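Local atomic coordinates of toxin protein (Yersinia entomophaga, PDB entry 6AQK), a protein that is the C-terminal toxin domain of an RHS protein and probably transfers ADP-ribose to a target as an ADP-ribosyltransferase. Residues P142-T147 / E184-L189; W163-E168 / I222-L227; G158-W163 / S217-I222. All blocks are in the same frame, centred on the assembly; numbering follows the deposited sequence.

In the fold
The three interactions lie in two sheets of a single ADP-ribosyltransferase domain. Interactions 2 and 3 run end to end along the same parallel pair, strands 161-167 and 220-226, in the middle of the five-stranded sheet; they share W163 and I222, and their centres lie about 14 Å apart. Interaction 1 forms the separate antiparallel pair 145-148 and 184-187, its centre about 12 Å from that of interaction 2 and 17 Å from that of interaction 3. All three alternate along the chain: 142-147, 158-168, 184-189, then 217-227. M145, T147 and F187 pack on F165, L167 and M226, so the two sheets face each other through a common apolar core.

Interaction 1. Residues P142-T147 / E184-L189; sequences PLIMST and EVTFPL
T147 reaches across to V185 with its side chain as well as its backbone. Its OG1 lies between the backbone N and the carbonyl carbon (chi1 75°), and from there it donates to V185 O at 2.8 Å. T147 N adds a weak bond to the same carbonyl, while V185 N donates to T147 O at 2.8 Å and 158°. The other branch, CG2, turns to F187 and comes within 3.8 Å of ring atom CE1, the two side chains crossing at about a right angle; OG1 itself lies at the edge of that ring, near its plane. F187 N donates to M145 O. On the opposite face of this short antiparallel sheet, S146 CB meets the E184 carboxylate carbon CD at 3.5 Å. S146 O is bonded by R104 of strand 101-106, which puts an arginine, a Ser-Thr pair and a glutamate close together. This is consistent with the R-S-E type of ADP-ribosyltransferase site, in which an Arg, a Ser-Thr-Ser-like strand and an E-x-E strand line the NAD pocket; here E184 follows E-G in the chain and would be the second glutamate. Beyond the strands the two chains remain together through L189 and I144. L189 CG is anti to the backbone N (chi1 -172°), and its CD1 comes back toward the start of 142-147 and reaches P142 C at 3.6 Å. L189 CB meets I144 CG1 at 4.0 Å, again nearly at right angles, and I144 CG2 touches T186 CG2 at 3.6 Å. Between the loop backbones a water donates to L143 O and P188 O, each 2.7 Å away, and spans the gap where direct strand bonding has ended.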
loop_
_atom_site.group_PDB
_atom_site.type_symbol
_atom_site.label_atom_id
_atom_site.label_comp_id
_atom_site.label_asym_id
_atom_site.label_seq_id
_atom_site.Cartn_x
_atom_site.Cartn_y
_atom_site.Cartn_z
ATOM N N PRO A 142 4.181 5.007 2.087
ATOM C CA PRO A 142 4.402 4.862 3.510
ATOM C C PRO A 142 4.085 3.494 4.030
ATOM O O PRO A 142 3.962 3.322 5.279
ATOM C CB PRO A 142 3.428 5.898 4.110
ATOM C CG PRO A 142 2.267 5.836 3.202
ATOM C CD PRO A 142 2.860 5.618 1.803
ATOM N N LEU A 143 3.878 2.523 3.146
ATOM C CA LEU A 143 3.760 1.091 3.541
ATOM C C LEU A 143 4.525 0.211 2.578
ATOM O O LEU A 143 4.920 0.618 1.432
ATOM C CB LEU A 143 2.286 0.642 3.595
ATOM C CG LEU A 143 1.568 0.599 2.235
ATOM C CD1 LEU A 143 0.329 -0.252 2.243
ATOM C CD2 LEU A 143 1.235 2.033 1.762
ATOM N N ILE A 144 4.685 -1.046 2.993
ATOM C CA ILE A 144 5.020 -2.122 2.088
ATOM C C ILE A 144 3.703 -2.492 1.362
ATOM O O ILE A 144 2.749 -3.004 1.954
ATOM C CB ILE A 144 5.586 -3.370 2.871
ATOM C CG1 ILE A 144 6.929 -2.983 3.497
ATOM C CG2 ILE A 144 5.636 -4.625 1.975
ATOM C CD1 ILE A 144 7.517 -3.974 4.502
ATOM N N MET A 145 3.644 -2.249 0.090
ATOM C CA MET A 145 2.384 -2.287 -0.589
ATOM C C MET A 145 2.250 -3.518 -1.489
ATOM O O MET A 145 3.024 -3.686 -2.430
ATOM C CB MET A 145 2.285 -0.992 -1.495
ATOM C CG MET A 145 0.949 -0.899 -2.174
ATOM S SD MET A 145 0.864 0.503 -3.296
ATOM C CE MET A 145 0.266 1.667 -2.137
ATOM N N SER A 146 1.165 -4.286 -1.288
ATOM C CA SER A 146 0.826 -5.411 -2.123
ATOM C C SER A 146 -0.065 -4.963 -3.227
ATOM O O SER A 146 -0.821 -4.009 -3.060
ATOM C CB SER A 146 0.110 -6.487 -1.330
ATOM O OG SER A 146 -1.112 -5.976 -0.776
ATOM N N THR A 147 0.077 -5.618 -4.359
ATOM C CA THR A 147 -0.680 -5.295 -5.525
ATOM C C THR A 147 -0.999 -6.627 -6.224
ATOM O O THR A 147 -0.392 -7.631 -5.903
ATOM C CB THR A 147 0.085 -4.310 -6.481
ATOM O OG1 THR A 147 1.140 -4.981 -7.202
ATOM C CG2 THR A 147 0.642 -3.059 -5.705
ATOM N N GLU A 184 0.343 -11.957 -6.419
ATOM C CA GLU A 184 0.602 -10.712 -5.659
ATOM C C GLU A 184 1.992 -10.214 -6.043
ATOM O O GLU A 184 2.951 -11.022 -6.079
ATOM C CB GLU A 184 0.459 -10.975 -4.185
ATOM C CG GLU A 184 0.743 -9.777 -3.300
ATOM C CD GLU A 184 0.118 -9.943 -1.895
ATOM O OE1 GLU A 184 0.841 -10.158 -0.894
ATOM O OE2 GLU A 184 -1.095 -9.854 -1.795
ATOM N N VAL A 185 2.101 -8.903 -6.339
ATOM C CA VAL A 185 3.371 -8.236 -6.558
ATOM C C VAL A 185 3.539 -7.196 -5.461
ATOM O O VAL A 185 2.694 -6.343 -5.314
ATOM C CB VAL A 185 3.370 -7.537 -7.946
ATOM C CG1 VAL A 185 4.602 -6.682 -8.123
ATOM C CG2 VAL A 185 3.177 -8.541 -9.078
ATOM N N THR A 186 4.641 -7.237 -4.745
ATOM C CA THR A 186 4.867 -6.326 -3.646
ATOM C C THR A 186 5.925 -5.271 -3.863
ATOM O O THR A 186 6.974 -5.514 -4.556
ATOM C CB THR A 186 5.270 -7.205 -2.428
ATOM O OG1 THR A 186 4.363 -8.315 -2.347
ATOM C CG2 THR A 186 5.244 -6.413 -1.083
ATOM N N PHE A 187 5.724 -4.112 -3.227
ATOM C CA PHE A 187 6.617 -2.976 -3.384
ATOM C C PHE A 187 7.145 -2.633 -2.048
ATOM O O PHE A 187 6.486 -2.891 -1.043
ATOM C CB PHE A 187 5.925 -1.808 -4.032
ATOM C CG PHE A 187 5.580 -2.061 -5.464
ATOM C CD1 PHE A 187 4.480 -2.842 -5.800
ATOM C CD2 PHE A 187 6.442 -1.657 -6.461
ATOM C CE1 PHE A 187 4.164 -3.075 -7.123
ATOM C CE2 PHE A 187 6.131 -1.871 -7.793
ATOM C CZ PHE A 187 5.008 -2.610 -8.121
ATOM N N PRO A 188 8.371 -2.108 -1.995
ATOM C CA PRO A 188 8.965 -1.875 -0.714
ATOM C C PRO A 188 8.537 -0.614 0.010
ATOM O O PRO A 188 8.002 0.332 -0.581
ATOM C CB PRO A 188 10.478 -1.843 -1.062
ATOM C CG PRO A 188 10.459 -1.174 -2.381
ATOM C CD PRO A 188 9.302 -1.790 -3.075
ATOM N N LEU A 189 8.756 -0.602 1.317
ATOM C CA LEU A 189 8.583 0.639 2.087
ATOM C C LEU A 189 9.375 1.799 1.424
ATOM O O LEU A 189 10.534 1.607 1.000
ATOM C CB LEU A 189 9.066 0.427 3.509
ATOM C CG LEU A 189 8.766 1.594 4.497
ATOM C CD1 LEU A 189 7.267 1.929 4.544
ATOM C CD2 LEU A 189 9.272 1.228 5.880
HETATM O O HOH W 1 5.328 0.153 -1.172
#

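Interaction 2. Residues W163-E168 / I222-L227; sequences WHFDLE and IKARML
M226 packs its whole side chain against L167 and F165 across two adjacent parallel strands at the centre of the five-stranded sheet of the ADP-ribosyltransferase domain. H164, D166 and E168 donate through their backbone N to the carbonyls of I222, A224 and M226, and the N atoms of A224 and M226 donate back to H164 O and D166 O. From CB, which sits near L167 CD1, the methionine runs to CG, 3.7 Å from that same CD1. With chi1 at -60° and chi2 at -62° the chain then bends back over the neighbouring strand instead of extending away. SD comes to 4.3 Å from the centroid of the F165 ring, in an oblique Met-aromatic contact, and CE finishes over the middle of one face, 3.6 Å from the centroid. A224 CB also reaches this ring, 3.8 Å from CE1. F187 of the short antiparallel sheet touches CE too, so the methyl is held between two aromatic side chains. Two residues before F165 and A224, on the same face of the sheet, I222 CD1 lies over the six-membered ring of W163, 3.7 Å from its centroid; W163 NE1 bonds D106. The other face carries H164, D166 and R225. H164 bonds Y207 and E101 outside the pair, whereas R225 forms a salt-bridge network with E168, which joins from just beyond the strand end, and with D166, whose OD2 is modelled too close to R225 NH1 to be trusted in detail. The R225 chain bends at chi3, and its guanidinium offers both NE and NH2 to a single carboxylate oxygen, the NH2 bond being weak. That oxygen is E168 OE2, which receives R225 NE on its anti lone pair at 2.6 Å, the two planes turned 58° apart.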
loop_
_atom_site.group_PDB
_atom_site.type_symbol
_atom_site.label_atom_id
_atom_site.label_comp_id
_atom_site.label_asym_id
_atom_site.label_seq_id
_atom_site.Cartn_x
_atom_site.Cartn_y
_atom_site.Cartn_z
ATOM N N TRP A 163 -6.188 1.380 -7.315
ATOM C CA TRP A 163 -5.037 1.910 -7.989
ATOM C C TRP A 163 -4.729 1.105 -9.248
ATOM O O TRP A 163 -4.819 -0.104 -9.263
ATOM C CB TRP A 163 -3.804 1.799 -7.099
ATOM C CG TRP A 163 -3.861 2.311 -5.697
ATOM C CD1 TRP A 163 -4.543 1.780 -4.644
ATOM C CD2 TRP A 163 -3.090 3.442 -5.140
ATOM N NE1 TRP A 163 -4.276 2.481 -3.485
ATOM C CE2 TRP A 163 -3.388 3.493 -3.752
ATOM C CE3 TRP A 163 -2.219 4.395 -5.670
ATOM C CZ2 TRP A 163 -2.808 4.426 -2.904
ATOM C CZ3 TRP A 163 -1.630 5.303 -4.819
ATOM C CH2 TRP A 163 -1.963 5.336 -3.451
ATOM N N HIS A 164 -4.315 1.805 -10.291
ATOM C CA HIS A 164 -3.862 1.175 -11.512
ATOM C C HIS A 164 -2.453 1.652 -11.714
ATOM O O HIS A 164 -2.218 2.823 -12.032
ATOM C CB HIS A 164 -4.741 1.592 -12.686
ATOM C CG HIS A 164 -4.334 0.972 -13.974
ATOM N ND1 HIS A 164 -4.879 1.345 -15.175
ATOM C CD2 HIS A 164 -3.416 0.013 -14.249
ATOM C CE1 HIS A 164 -4.340 0.620 -16.140
ATOM N NE2 HIS A 164 -3.454 -0.202 -15.602
ATOM N N PHE A 165 -1.531 0.720 -11.503
ATOM C CA PHE A 165 -0.093 0.959 -11.558
ATOM C C PHE A 165 0.478 0.588 -12.904
ATOM O O PHE A 165 0.271 -0.506 -13.409
ATOM C CB PHE A 165 0.581 0.156 -10.499
ATOM C CG PHE A 165 0.281 0.665 -9.104
ATOM C CD1 PHE A 165 0.626 1.957 -8.718
ATOM C CD2 PHE A 165 -0.325 -0.155 -8.183
ATOM C CE1 PHE A 165 0.306 2.439 -7.460
ATOM C CE2 PHE A 165 -0.662 0.330 -6.961
ATOM C CZ PHE A 165 -0.320 1.573 -6.578
ATOM N N ASP A 166 1.153 1.565 -13.480
ATOM C CA ASP A 166 2.048 1.359 -14.632
ATOM C C ASP A 166 3.467 1.127 -14.108
ATOM O O ASP A 166 4.052 2.000 -13.472
ATOM C CB ASP A 166 1.949 2.611 -15.525
ATOM C CG ASP A 166 2.881 2.583 -16.707
ATOM O OD1 ASP A 166 3.396 1.504 -17.052
ATOM O OD2 ASP A 166 3.078 3.668 -17.316
ATOM N N LEU A 167 4.005 -0.051 -14.389
ATOM C CA LEU A 167 5.339 -0.402 -13.872
ATOM C C LEU A 167 6.420 0.057 -14.849
ATOM O O LEU A 167 6.501 -0.465 -15.893
ATOM C CB LEU A 167 5.413 -1.879 -13.611
ATOM C CG LEU A 167 4.932 -2.321 -12.241
ATOM C CD1 LEU A 167 3.675 -1.661 -11.737
ATOM C CD2 LEU A 167 4.851 -3.840 -12.174
ATOM N N GLU A 168 7.271 0.997 -14.466
ATOM C CA GLU A 168 8.340 1.475 -15.405
ATOM C C GLU A 168 9.486 0.450 -15.308
ATOM O O GLU A 168 9.706 -0.118 -14.234
ATOM C CB GLU A 168 8.873 2.818 -14.996
ATOM C CG GLU A 168 7.898 3.975 -15.236
ATOM C CD GLU A 168 8.540 5.349 -14.981
ATOM O OE1 GLU A 168 9.693 5.471 -14.457
ATOM O OE2 GLU A 168 7.858 6.339 -15.303
ATOM N N ILE A 222 -7.006 5.633 -8.788
ATOM C CA ILE A 222 -5.720 6.330 -8.741
ATOM C C ILE A 222 -4.821 5.692 -9.787
ATOM O O ILE A 222 -4.469 4.569 -9.674
ATOM C CB ILE A 222 -5.069 6.264 -7.365
ATOM C CG1 ILE A 222 -6.049 6.720 -6.269
ATOM C CG2 ILE A 222 -3.800 7.069 -7.400
ATOM C CD1 ILE A 222 -5.512 6.420 -4.876
ATOM N N LYS A 223 -4.413 6.452 -10.805
ATOM C CA LYS A 223 -3.398 6.032 -11.749
ATOM C C LYS A 223 -2.040 6.577 -11.299
ATOM O O LYS A 223 -1.893 7.761 -11.039
ATOM C CB LYS A 223 -3.696 6.597 -13.142
ATOM C CG LYS A 223 -5.032 6.077 -13.656
ATOM C CD LYS A 223 -5.276 6.320 -15.140
ATOM C CE LYS A 223 -4.399 5.465 -16.044
ATOM N NZ LYS A 223 -4.563 6.001 -17.444
ATOM N N ALA A 224 -1.059 5.690 -11.275
ATOM C CA ALA A 224 0.278 5.998 -10.843
ATOM C C ALA A 224 1.306 5.149 -11.546
ATOM O O ALA A 224 1.013 4.048 -12.019
ATOM C CB ALA A 224 0.387 5.789 -9.348
ATOM N N ARG A 225 2.544 5.652 -11.591
ATOM C CA ARG A 225 3.661 4.966 -12.170
ATOM C C ARG A 225 4.568 4.546 -11.105
ATOM O O ARG A 225 4.845 5.338 -10.207
ATOM C CB ARG A 225 4.429 5.894 -13.103
ATOM C CG ARG A 225 3.541 6.637 -14.084
ATOM C CD ARG A 225 4.314 7.630 -14.992
ATOM N NE ARG A 225 5.369 7.014 -15.794
ATOM C CZ ARG A 225 5.185 6.215 -16.853
ATOM N NH1 ARG A 225 3.968 5.884 -17.263
ATOM N NH2 ARG A 225 6.239 5.725 -17.507
ATOM N N MET A 226 4.999 3.287 -11.155
ATOM C CA MET A 226 6.005 2.808 -10.161
ATOM C C MET A 226 7.388 3.122 -10.779
ATOM O O MET A 226 7.651 2.737 -11.878
ATOM C CB MET A 226 5.815 1.331 -9.904
ATOM C CG MET A 226 4.434 0.998 -9.351
ATOM S SD MET A 226 4.195 1.807 -7.757
ATOM C CE MET A 226 3.352 0.545 -6.796
ATOM N N LEU A 227 8.203 3.861 -10.065
ATOM C CA LEU A 227 9.459 4.432 -10.604
ATOM C C LEU A 227 10.634 3.550 -10.238
ATOM O O LEU A 227 10.538 2.781 -9.266
ATOM C CB LEU A 227 9.708 5.821 -10.003
ATOM C CG LEU A 227 8.558 6.849 -10.146
ATOM C CD1 LEU A 227 8.843 8.198 -9.486
ATOM C CD2 LEU A 227 8.218 7.012 -11.609
#

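Interaction 3. Residues G158-W163 / S217-I222; sequences GKTIMW and SHRYII
The leading end of the parallel pair 161-167 and 220-226 starts in loops, where the H218 side chain bonds the backbone of K159 before the strand bonding begins. H218 ND1 donates to K159 O at 2.7 Å and 163°, the oxygen lying in the ring plane and the donor in the carbonyl plane, so the imidazole is held fixed in rotation at this edge. Over one face of the same ring comes M162: its CB sits 3.7 Å from the centroid, almost on the ring normal. M162 CG is anti to the backbone N (chi1 -172°), which carries the rest of the chain along the ring, and SD passes NE2 at 3.6 Å in an oblique sulfur-aromatic contact. I221 CD1 approaches the M162 CB from its own strand at 3.9 Å, and Y207 touches both side chains. Where loop passes into strand, T160 O takes two backbone donors: R219 N at 2.8 Å and Y220 N, longer at 3.2 Å. Past this point the regular parallel pattern of the five-stranded sheet takes over, as M162 N donates to Y220 O and I222 N to M162 O. On the face opposite M162 and I221, I161 and Y220 pack against helix 115-124. Here I161 CG2 meets I222 CD1 at 3.8 Å, the same methyl that covers the W163 ring, while I161 CG1 lies near Y220 CB. Y220 continues onto F120 and I121 of that helix, and I161 onto L117. Before the strands begin, T160 CG2 rests across R219 CG at 4.0 Å, and R219 sends its NE to L201 O.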
loop_
_atom_site.group_PDB
_atom_site.type_symbol
_atom_site.label_atom_id
_atom_site.label_comp_id
_atom_site.label_asym_id
_atom_site.label_seq_id
_atom_site.Cartn_x
_atom_site.Cartn_y
_atom_site.Cartn_z
ATOM N N GLY A 158 -14.026 -5.489 -5.077
ATOM C CA GLY A 158 -15.067 -4.886 -4.313
ATOM C C GLY A 158 -14.701 -3.630 -3.540
ATOM O O GLY A 158 -15.549 -3.107 -2.867
ATOM N N LYS A 159 -13.440 -3.157 -3.636
ATOM C CA LYS A 159 -12.957 -1.995 -2.894
ATOM C C LYS A 159 -13.372 -0.696 -3.508
ATOM O O LYS A 159 -13.451 -0.576 -4.735
ATOM C CB LYS A 159 -11.419 -2.022 -2.809
ATOM C CG LYS A 159 -10.909 -3.241 -2.115
ATOM C CD LYS A 159 -10.927 -3.042 -0.648
ATOM C CE LYS A 159 -10.214 -4.177 0.120
ATOM N NZ LYS A 159 -10.997 -5.408 -0.088
ATOM N N THR A 160 -13.581 0.291 -2.650
ATOM C CA THR A 160 -14.039 1.591 -3.089
ATOM C C THR A 160 -13.015 2.298 -3.985
ATOM O O THR A 160 -13.384 3.041 -4.929
ATOM C CB THR A 160 -14.492 2.452 -1.886
ATOM O OG1 THR A 160 -15.490 1.732 -1.158
ATOM C CG2 THR A 160 -15.055 3.805 -2.315
ATOM N N ILE A 161 -11.734 2.128 -3.670
ATOM C CA ILE A 161 -10.655 2.803 -4.393
ATOM C C ILE A 161 -9.820 1.715 -5.062
ATOM O O ILE A 161 -9.482 0.687 -4.463
ATOM C CB ILE A 161 -9.777 3.619 -3.411
ATOM C CG1 ILE A 161 -10.662 4.670 -2.732
ATOM C CG2 ILE A 161 -8.582 4.267 -4.116
ATOM C CD1 ILE A 161 -10.108 5.297 -1.496
ATOM N N MET A 162 -9.480 1.930 -6.319
ATOM C CA MET A 162 -8.566 1.039 -6.993
ATOM C C MET A 162 -7.396 1.852 -7.543
ATOM O O MET A 162 -7.586 2.878 -8.193
ATOM C CB MET A 162 -9.199 0.262 -8.144
ATOM C CG MET A 162 -8.288 -0.811 -8.719
ATOM S SD MET A 162 -8.862 -1.589 -10.288
ATOM C CE MET A 162 -8.275 -0.339 -11.385
ATOM N N TRP A 163 -6.188 1.380 -7.315
ATOM C CA TRP A 163 -5.037 1.910 -7.989
ATOM C C TRP A 163 -4.729 1.105 -9.248
ATOM O O TRP A 163 -4.819 -0.104 -9.263
ATOM C CB TRP A 163 -3.804 1.799 -7.099
ATOM C CG TRP A 163 -3.861 2.311 -5.697
ATOM C CD1 TRP A 163 -4.543 1.780 -4.644
ATOM C CD2 TRP A 163 -3.090 3.442 -5.140
ATOM N NE1 TRP A 163 -4.276 2.481 -3.485
ATOM C CE2 TRP A 163 -3.388 3.493 -3.752
ATOM C CE3 TRP A 163 -2.219 4.395 -5.670
ATOM C CZ2 TRP A 163 -2.808 4.426 -2.904
ATOM C CZ3 TRP A 163 -1.630 5.303 -4.819
ATOM C CH2 TRP A 163 -1.963 5.336 -3.451
ATOM N N SER A 217 -17.785 -1.585 -8.426
ATOM C CA SER A 217 -17.663 -1.176 -7.057
ATOM C C SER A 217 -16.666 -0.056 -6.762
ATOM O O SER A 217 -16.759 0.548 -5.709
ATOM C CB SER A 217 -17.320 -2.386 -6.214
ATOM O OG SER A 217 -18.131 -3.472 -6.507
ATOM N N HIS A 218 -15.736 0.276 -7.691
ATOM C CA HIS A 218 -14.784 1.359 -7.427
ATOM C C HIS A 218 -15.468 2.722 -7.677
ATOM O O HIS A 218 -15.962 3.000 -8.752
ATOM C CB HIS A 218 -13.550 1.234 -8.361
ATOM C CG HIS A 218 -12.986 -0.144 -8.440
ATOM N ND1 HIS A 218 -12.763 -0.910 -7.316
ATOM C CD2 HIS A 218 -12.605 -0.907 -9.498
ATOM C CE1 HIS A 218 -12.282 -2.085 -7.675
ATOM N NE2 HIS A 218 -12.190 -2.118 -8.998
ATOM N N ARG A 219 -15.428 3.602 -6.713
ATOM C CA ARG A 219 -15.797 5.008 -6.932
ATOM C C ARG A 219 -14.606 5.868 -7.331
ATOM O O ARG A 219 -14.790 6.956 -7.874
ATOM C CB ARG A 219 -16.541 5.588 -5.677
ATOM C CG ARG A 219 -17.717 4.716 -5.189
ATOM C CD ARG A 219 -18.995 4.938 -6.026
ATOM N NE ARG A 219 -18.973 4.537 -7.436
ATOM C CZ ARG A 219 -19.167 3.284 -7.889
ATOM N NH1 ARG A 219 -19.096 3.036 -9.184
ATOM N NH2 ARG A 219 -19.383 2.249 -7.068
ATOM N N TYR A 220 -13.384 5.450 -7.001
ATOM C CA TYR A 220 -12.186 6.244 -7.257
ATOM C C TYR A 220 -11.064 5.356 -7.830
ATOM O O TYR A 220 -10.841 4.241 -7.357
ATOM C CB TYR A 220 -11.638 6.909 -5.979
ATOM C CG TYR A 220 -12.656 7.839 -5.453
ATOM C CD1 TYR A 220 -12.801 9.084 -6.028
ATOM C CD2 TYR A 220 -13.572 7.430 -4.496
ATOM C CE1 TYR A 220 -13.800 9.943 -5.622
ATOM C CE2 TYR A 220 -14.617 8.272 -4.072
ATOM C CZ TYR A 220 -14.713 9.536 -4.667
ATOM O OH TYR A 220 -15.705 10.452 -4.334
ATOM N N ILE A 221 -10.427 5.870 -8.873
ATOM C CA ILE A 221 -9.257 5.279 -9.487
ATOM C C ILE A 221 -8.058 6.190 -9.343
ATOM O O ILE A 221 -8.094 7.386 -9.699
ATOM C CB ILE A 221 -9.459 4.968 -10.985
ATOM C CG1 ILE A 221 -10.804 4.212 -11.220
ATOM C CG2 ILE A 221 -8.238 4.189 -11.518
ATOM C CD1 ILE A 221 -10.940 2.804 -10.606
ATOM N N ILE A 222 -7.006 5.633 -8.788
ATOM C CA ILE A 222 -5.720 6.330 -8.741
ATOM C C ILE A 222 -4.821 5.692 -9.787
ATOM O O ILE A 222 -4.469 4.569 -9.674
ATOM C CB ILE A 222 -5.069 6.264 -7.365
ATOM C CG1 ILE A 222 -6.049 6.720 -6.269
ATOM C CG2 ILE A 222 -3.800 7.069 -7.400
ATOM C CD1 ILE A 222 -5.512 6.420 -4.876
#